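Local atomic coordinates of Alpha/beta hydrolase (Paenibacillus sp. VTT E-133280, PDB entry 6TJ2), a protein that probably hydrolyses methyl salicylate outside the cell, as a bacterial counterpart of tobacco salicylic acid binding protein 2. Residues Gln196-Gln201 with Thr267-Pro272; Thr235-Pro238 with Gly243-Pro246. One frame throughout, in Å; residues are numbered along the deposited sequence.

From the N terminus the chain first builds most of a parallel sheet, strands 46-50, 73-75, 111-117 and 134-139, then leaves it for a run of helices probably corresponding to the cap seen in relatives. Contact 1 begins there, on helix 192-200. After strand 226-231, contact 2 closes a short loop, with four residues between 235-238 and 243-246, and ties the loop after that strand to the start of helix 244-250. Beyond strand 256-260, helix 267-270 meets helix 192-200 and closes contact 1, joining the probable cap to the core. Along the chain contact 2 is therefore nested inside the loop closed by contact 1; their nearest atoms are about 10 Å apart and do not touch.

Contact 1: residues Gln196-Gln201 with Thr267-Pro272; sequences QAFYKQ and TVRTEP
R269 lies along the ring of F198, the two side chains running past each other in opposite directions. Its methylene CD sits over one ring face, 4.2 Å from the ring centroid and 25° off the normal, a CH-pi contact displaced toward the rim. Further back, R269 CB approaches F198 CZ at 3.7 Å. The bend at chi2 (101°) turns the arginine chain along the ring instead of straight outward, and the guanidinium ends up nearly parallel to the phenyl plane, 6° from it, with F198 CD1 beneath its face and NH1 3.9 Å from F198 CG. T270 adds its methyl CG2 at the ring edge, near the ring plane. F182 and V187 also pack on F198.

In this alpha/beta hydrolase fold, helix 192-200 belongs to the mostly helical insertion between strands 134-139 and 226-231, whereas helix 267-270 follows shortly after H264, probably the catalytic histidine; the contact thus joins the probable cap to the core.

The charged end of R269 is held in place by bonds as well as by the ring. NH1 donates to M265 O, just before helix 267-270, and to water 1 at 2.8 Å. That water lies at the guanidinium edge, in its plane, and donates in turn to F198 O, also at 2.8 Å, linking the arginine to the backbone of helix 192-200. Q201 NE2 comes within 3.3 Å of R269 NH2, but both are donors and no hydrogen bond forms; the amide plane stands nearly perpendicular to the guanidinium.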
ATOM      1  N   GLN A 196     -18.323 -18.657   6.715  1.00 11.70           N
ATOM      2  CA  GLN A 196     -19.729 -19.107   6.900  1.00 11.83           C
ATOM      3  C   GLN A 196     -20.187 -18.682   8.291  1.00 11.81           C
ATOM      4  O   GLN A 196     -21.339 -18.205   8.425  1.00 12.73           O
ATOM      5  CB  GLN A 196     -19.808 -20.614   6.710  1.00 12.22           C
ATOM      6  CG  GLN A 196     -19.582 -21.110   5.280  1.00 12.87           C
ATOM      7  CD  GLN A 196     -19.271 -22.580   5.132  1.00 13.31           C
ATOM      8  OE1 GLN A 196     -18.786 -23.179   6.078  1.00 14.80           O
ATOM      9  NE2 GLN A 196     -19.611 -23.116   3.970  1.00 15.58           N
ATOM     10  N   ALA A 197     -19.371 -18.880   9.309  1.00 12.01           N
ATOM     11  CA  ALA A 197     -19.746 -18.506  10.686  1.00 13.06           C
ATOM     12  C   ALA A 197     -19.991 -17.006  10.760  1.00 12.11           C
ATOM     13  O   ALA A 197     -20.968 -16.517  11.345  1.00 13.79           O
ATOM     14  CB  ALA A 197     -18.699 -18.918  11.672  1.00 13.97           C
ATOM     15  N   PHE A 198     -19.137 -16.200  10.148  1.00 11.37           N
ATOM     16  CA  PHE A 198     -19.258 -14.733  10.181  1.00 12.41           C
ATOM     17  C   PHE A 198     -20.461 -14.283   9.355  1.00 11.92           C
ATOM     18  O   PHE A 198     -21.159 -13.331   9.755  1.00 12.72           O
ATOM     19  CB  PHE A 198     -17.980 -14.052   9.700  1.00 12.55           C
ATOM     20  CG  PHE A 198     -16.752 -14.411  10.503  1.00 13.88           C
ATOM     21  CD1 PHE A 198     -16.823 -14.726  11.831  1.00 16.04           C
ATOM     22  CD2 PHE A 198     -15.540 -14.395   9.880  1.00 14.24           C
ATOM     23  CE1 PHE A 198     -15.674 -15.015  12.584  1.00 18.25           C
ATOM     24  CE2 PHE A 198     -14.396 -14.686  10.622  1.00 15.88           C
ATOM     25  CZ  PHE A 198     -14.471 -15.015  11.932  1.00 17.22           C
ATOM     26  N   TYR A 199     -20.804 -14.975   8.266  1.00 11.46           N
ATOM     27  CA  TYR A 199     -21.978 -14.618   7.447  1.00 11.92           C
ATOM     28  C   TYR A 199     -23.253 -14.828   8.254  1.00 12.52           C
ATOM     29  O   TYR A 199     -24.183 -13.989   8.170  1.00 12.12           O
ATOM     30  CB  TYR A 199     -21.992 -15.427   6.156  1.00 11.88           C
ATOM     31  CG  TYR A 199     -23.045 -15.012   5.172  1.00 11.78           C
ATOM     32  CD1 TYR A 199     -23.045 -13.741   4.612  1.00 11.48           C
ATOM     33  CD2 TYR A 199     -24.062 -15.884   4.812  1.00 13.05           C
ATOM     34  CE1 TYR A 199     -23.999 -13.375   3.673  1.00 11.00           C
ATOM     35  CE2 TYR A 199     -25.014 -15.516   3.894  1.00 11.62           C
ATOM     36  CZ  TYR A 199     -24.980 -14.270   3.298  1.00 11.76           C
ATOM     37  OH  TYR A 199     -25.955 -13.922   2.395  1.00 13.18           O
ATOM     38  N   LYS A 200     -23.264 -15.875   9.076  1.00 12.17           N
ATOM     39  CA  LYS A 200     -24.464 -16.135   9.916  1.00 14.13           C
ATOM     40  C   LYS A 200     -24.650 -14.965  10.889  1.00 13.26           C
ATOM     41  O   LYS A 200     -25.796 -14.797  11.374  1.00 15.27           O
ATOM     42  CB  LYS A 200     -24.280 -17.460  10.633  1.00 14.33           C
ATOM     43  CG  LYS A 200     -24.515 -18.728   9.830  1.00 16.02           C
ATOM     44  CD  LYS A 200     -24.132 -19.981  10.549  1.00 17.16           C
ATOM     45  CE  LYS A 200     -24.551 -21.235   9.831  1.00 18.34           C
ATOM     46  NZ  LYS A 200     -24.081 -22.440  10.546  1.00 21.69           N
ATOM     47  N   GLN A 201     -23.607 -14.233  11.250  1.00 13.14           N
ATOM     48  CA  GLN A 201     -23.631 -13.087  12.171  1.00 14.42           C
ATOM     49  C   GLN A 201     -23.742 -11.766  11.422  1.00 13.27           C
ATOM     50  O   GLN A 201     -23.520 -10.675  12.093  1.00 15.38           O
ATOM     51  CB  GLN A 201     -22.393 -13.083  13.085  1.00 16.84           C
ATOM     52  CG  GLN A 201     -22.230 -14.303  13.952  1.00 20.40           C
ATOM     53  CD  GLN A 201     -20.977 -14.156  14.790  1.00 28.76           C
ATOM     54  OE1 GLN A 201     -20.290 -15.144  15.050  1.00 48.75           O
ATOM     55  NE2 GLN A 201     -20.646 -12.931  15.212  1.00 33.66           N
ATOM     56  N   THR A 267     -10.684 -10.039  11.018  1.00 10.99           N
ATOM     57  CA  THR A 267      -9.528  -9.836  11.907  1.00 10.90           C
ATOM     58  C   THR A 267      -9.950  -9.456  13.294  1.00 10.97           C
ATOM     59  O   THR A 267      -9.281  -9.847  14.270  1.00 11.62           O
ATOM     60  CB  THR A 267      -8.590  -8.817  11.262  1.00 11.18           C
ATOM     61  OG1 THR A 267      -8.498  -9.078   9.853  1.00 12.35           O
ATOM     62  CG2 THR A 267      -7.188  -8.832  11.863  1.00 12.82           C
ATOM     63  N   VAL A 268     -11.040  -8.733  13.439  1.00 10.99           N
ATOM     64  CA  VAL A 268     -11.501  -8.370  14.813  1.00 12.68           C
ATOM     65  C   VAL A 268     -11.915  -9.623  15.574  1.00 13.15           C
ATOM     66  O   VAL A 268     -12.027  -9.606  16.829  1.00 14.03           O
ATOM     67  CB  VAL A 268     -12.651  -7.353  14.826  1.00 14.92           C
ATOM     68  CG1 VAL A 268     -12.151  -6.037  14.269  1.00 14.99           C
ATOM     69  CG2 VAL A 268     -13.895  -7.877  14.148  1.00 15.42           C
ATOM     70  N   ARG A 269     -12.204 -10.727  14.888  1.00 12.76           N
ATOM     71  CA  ARG A 269     -12.567 -12.020  15.542  1.00 13.77           C
ATOM     72  C   ARG A 269     -11.344 -12.885  15.695  1.00 14.55           C
ATOM     73  O   ARG A 269     -11.217 -13.525  16.756  1.00 17.07           O
ATOM     74  CB  ARG A 269     -13.602 -12.808  14.746  1.00 15.97           C
ATOM     75  CG  ARG A 269     -15.000 -12.300  14.990  1.00 16.79           C
ATOM     76  CD  ARG A 269     -15.424 -11.431  13.845  1.00 19.02           C
ATOM     77  NE  ARG A 269     -16.828 -11.136  14.053  1.00 19.04           N
ATOM     78  CZ  ARG A 269     -17.702 -10.911  13.083  1.00 16.74           C
ATOM     79  NH1 ARG A 269     -17.338 -10.776  11.829  1.00 15.10           N
ATOM     80  NH2 ARG A 269     -18.963 -10.764  13.409  1.00 19.43           N
ATOM     81  N   THR A 270     -10.454 -12.955  14.714  1.00 13.05           N
ATOM     82  CA  THR A 270      -9.347 -13.945  14.711  1.00 13.52           C
ATOM     83  C   THR A 270      -8.102 -13.407  15.380  1.00 14.15           C
ATOM     84  O   THR A 270      -7.282 -14.226  15.823  1.00 15.36           O
ATOM     85  CB  THR A 270      -9.099 -14.451  13.292  1.00 14.19           C
ATOM     86  OG1 THR A 270      -8.743 -13.289  12.538  1.00 14.01           O
ATOM     87  CG2 THR A 270     -10.332 -15.100  12.700  1.00 15.93           C
ATOM     88  N   GLU A 271      -7.849 -12.112  15.345  1.00 13.03           N
ATOM     89  CA  GLU A 271      -6.642 -11.497  15.894  1.00 12.28           C
ATOM     90  C   GLU A 271      -7.013 -10.374  16.808  1.00 11.52           C
ATOM     91  O   GLU A 271      -6.540  -9.253  16.653  1.00 11.89           O
ATOM     92  CB  GLU A 271      -5.708 -11.007  14.782  1.00 13.66           C
ATOM     93  CG  GLU A 271      -5.219 -12.111  13.868  1.00 14.74           C
ATOM     94  CD  GLU A 271      -4.234 -13.100  14.480  1.00 20.29           C
ATOM     95  OE1 GLU A 271      -3.682 -12.837  15.567  1.00 21.32           O
ATOM     96  OE2 GLU A 271      -3.950 -14.172  13.814  1.00 23.20           O
ATOM     97  N   PRO A 272      -7.842 -10.619  17.846  1.00 11.48           N
ATOM     98  CA  PRO A 272      -8.344  -9.529  18.674  1.00 13.64           C
ATOM     99  C   PRO A 272      -7.250  -8.852  19.488  1.00 12.76           C
ATOM    100  O   PRO A 272      -7.389  -7.667  19.799  1.00 12.08           O
ATOM    101  CB  PRO A 272      -9.424 -10.180  19.567  1.00 13.22           C
ATOM    102  CG  PRO A 272      -9.017 -11.671  19.586  1.00 13.05           C
ATOM    103  CD  PRO A 272      -8.435 -11.915  18.202  1.00 13.29           C
TER
HETATM  104  O   HOH W   1     -19.818 -10.973  10.502  1.00 19.48           O

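Contact 2: residues Thr235-Pro238 with Gly243-Pro246; sequences TAIP and GFHP
P238 and G243 bring the two backbones closest, their CA atoms 5.5 Å apart, with G243 at the N-cap of helix 244-250 and P238 O 3.4 Å from G243 CA. This is the loop after strand 226-231 of the alpha/beta hydrolase sheet, which carries D234, probably the acid of a Ser-His-Asp triad with S117 and H264. D234 OD1 accepts a hydrogen bond from A236 N, and the A236 side chain touches H264, so the loop packs directly beside the probable catalytic site.

I237 and F244 make the main side-chain contact. With I237 CG1 anti to the backbone N (chi1 -172°), the other branch, CG2, is aimed at the phenylalanine: it stands 3.6 Å from the ring centroid and only 4° off the normal, a CH-pi contact squarely over the centre. A236 CB meets the ring at its edge instead, 4.3 Å from F244 CE2. Y228, Y230 and F143 also adjoin this ring. Replacing F244 with an alanine would probably leave the I237 methyl without the face it rests on and open a gap beside A236.

No hydrogen bond joins the segments directly; water 2 supplies the polar link, donating to I237 O at 2.8 Å and accepting from F244 N at 3.2 Å.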
ATOM      1  N   THR A 235     -11.206  -4.778   1.639  1.00  9.66           N
ATOM      2  CA  THR A 235     -11.758  -4.564   0.302  1.00 10.12           C
ATOM      3  C   THR A 235     -13.289  -4.431   0.364  1.00 10.53           C
ATOM      4  O   THR A 235     -13.946  -4.603  -0.656  1.00 11.47           O
ATOM      5  CB  THR A 235     -11.379  -5.721  -0.604  1.00 10.40           C
ATOM      6  OG1 THR A 235     -11.767  -6.963  -0.022  1.00 10.95           O
ATOM      7  CG2 THR A 235      -9.899  -5.763  -0.852  1.00 10.30           C
ATOM      8  N   ALA A 236     -13.872  -4.107   1.501  1.00 10.44           N
ATOM      9  CA  ALA A 236     -15.337  -4.032   1.569  1.00 10.87           C
ATOM     10  C   ALA A 236     -15.803  -2.942   0.635  1.00 11.71           C
ATOM     11  O   ALA A 236     -16.851  -3.093   0.002  1.00 14.24           O
ATOM     12  CB  ALA A 236     -15.810  -3.873   2.985  1.00 12.30           C
ATOM     13  N   ILE A 237     -15.062  -1.860   0.504  1.00 10.84           N
ATOM     14  CA  ILE A 237     -15.141  -0.984  -0.690  1.00 11.72           C
ATOM     15  C   ILE A 237     -13.892  -1.319  -1.487  1.00 11.10           C
ATOM     16  O   ILE A 237     -12.805  -1.474  -0.912  1.00 11.28           O
ATOM     17  CB  ILE A 237     -15.294   0.497  -0.277  1.00 13.71           C
ATOM     18  CG1 ILE A 237     -15.575   1.364  -1.501  1.00 14.36           C
ATOM     19  CG2 ILE A 237     -14.096   0.988   0.544  1.00 13.86           C
ATOM     20  CD1 ILE A 237     -16.138   2.705  -1.096  1.00 15.34           C
ATOM     21  N   PRO A 238     -14.004  -1.497  -2.801  1.00 12.56           N
ATOM     22  CA  PRO A 238     -12.845  -1.910  -3.587  1.00 12.87           C
ATOM     23  C   PRO A 238     -11.644  -0.974  -3.429  1.00 10.97           C
ATOM     24  O   PRO A 238     -11.800   0.259  -3.353  1.00 12.25           O
ATOM     25  CB  PRO A 238     -13.387  -1.874  -5.033  1.00 15.45           C
ATOM     26  CG  PRO A 238     -14.874  -2.107  -4.902  1.00 16.08           C
ATOM     27  CD  PRO A 238     -15.261  -1.441  -3.584  1.00 14.47           C
ATOM     28  N   GLY A 243     -11.284   3.628  -2.461  1.00 11.01           N
ATOM     29  CA  GLY A 243     -10.963   2.782  -1.302  1.00 10.85           C
ATOM     30  C   GLY A 243     -10.945   3.503   0.030  1.00 10.48           C
ATOM     31  O   GLY A 243     -10.938   4.722   0.148  1.00 11.87           O
ATOM     32  N   PHE A 244     -10.927   2.758   1.136  1.00 10.34           N
ATOM     33  CA  PHE A 244     -10.825   3.318   2.496  1.00 10.95           C
ATOM     34  C   PHE A 244      -9.586   4.162   2.670  1.00 10.32           C
ATOM     35  O   PHE A 244      -9.694   5.221   3.284  1.00 11.15           O
ATOM     36  CB  PHE A 244     -10.806   2.206   3.560  1.00 10.58           C
ATOM     37  CG  PHE A 244     -12.157   1.555   3.804  1.00 10.53           C
ATOM     38  CD1 PHE A 244     -13.245   2.328   4.111  1.00 10.23           C
ATOM     39  CD2 PHE A 244     -12.311   0.173   3.733  1.00 10.84           C
ATOM     40  CE1 PHE A 244     -14.483   1.769   4.339  1.00 11.14           C
ATOM     41  CE2 PHE A 244     -13.568  -0.386   3.977  1.00 11.87           C
ATOM     42  CZ  PHE A 244     -14.626   0.401   4.283  1.00 11.18           C
ATOM     43  N   HIS A 245      -8.452   3.763   2.131  1.00  9.93           N
ATOM     44  CA  HIS A 245      -7.203   4.545   2.330  1.00 10.89           C
ATOM     45  C   HIS A 245      -6.403   4.469   1.053  1.00 11.14           C
ATOM     46  O   HIS A 245      -6.131   3.350   0.576  1.00 11.22           O
ATOM     47  CB  HIS A 245      -6.393   4.028   3.520  1.00 10.82           C
ATOM     48  CG  HIS A 245      -5.120   4.793   3.705  1.00 10.11           C
ATOM     49  ND1 HIS A 245      -5.093   6.069   4.209  1.00 11.44           N
ATOM     50  CD2 HIS A 245      -3.867   4.450   3.332  1.00 11.22           C
ATOM     51  CE1 HIS A 245      -3.817   6.467   4.166  1.00 12.21           C
ATOM     52  NE2 HIS A 245      -3.087   5.529   3.657  1.00 12.03           N
ATOM     53  N   PRO A 246      -5.947   5.593   0.456  1.00 11.20           N
ATOM     54  CA  PRO A 246      -6.044   6.933   1.020  1.00 10.96           C
ATOM     55  C   PRO A 246      -7.329   7.715   0.731  1.00 10.72           C
ATOM     56  O   PRO A 246      -7.464   8.842   1.226  1.00 12.70           O
ATOM     57  CB  PRO A 246      -4.887   7.689   0.334  1.00 13.12           C
ATOM     58  CG  PRO A 246      -4.706   6.956  -0.970  1.00 14.34           C
ATOM     59  CD  PRO A 246      -5.020   5.517  -0.692  1.00 12.69           C
TER
HETATM   60  O   HOH W   2     -10.669  -0.406   0.590  1.00 10.31           O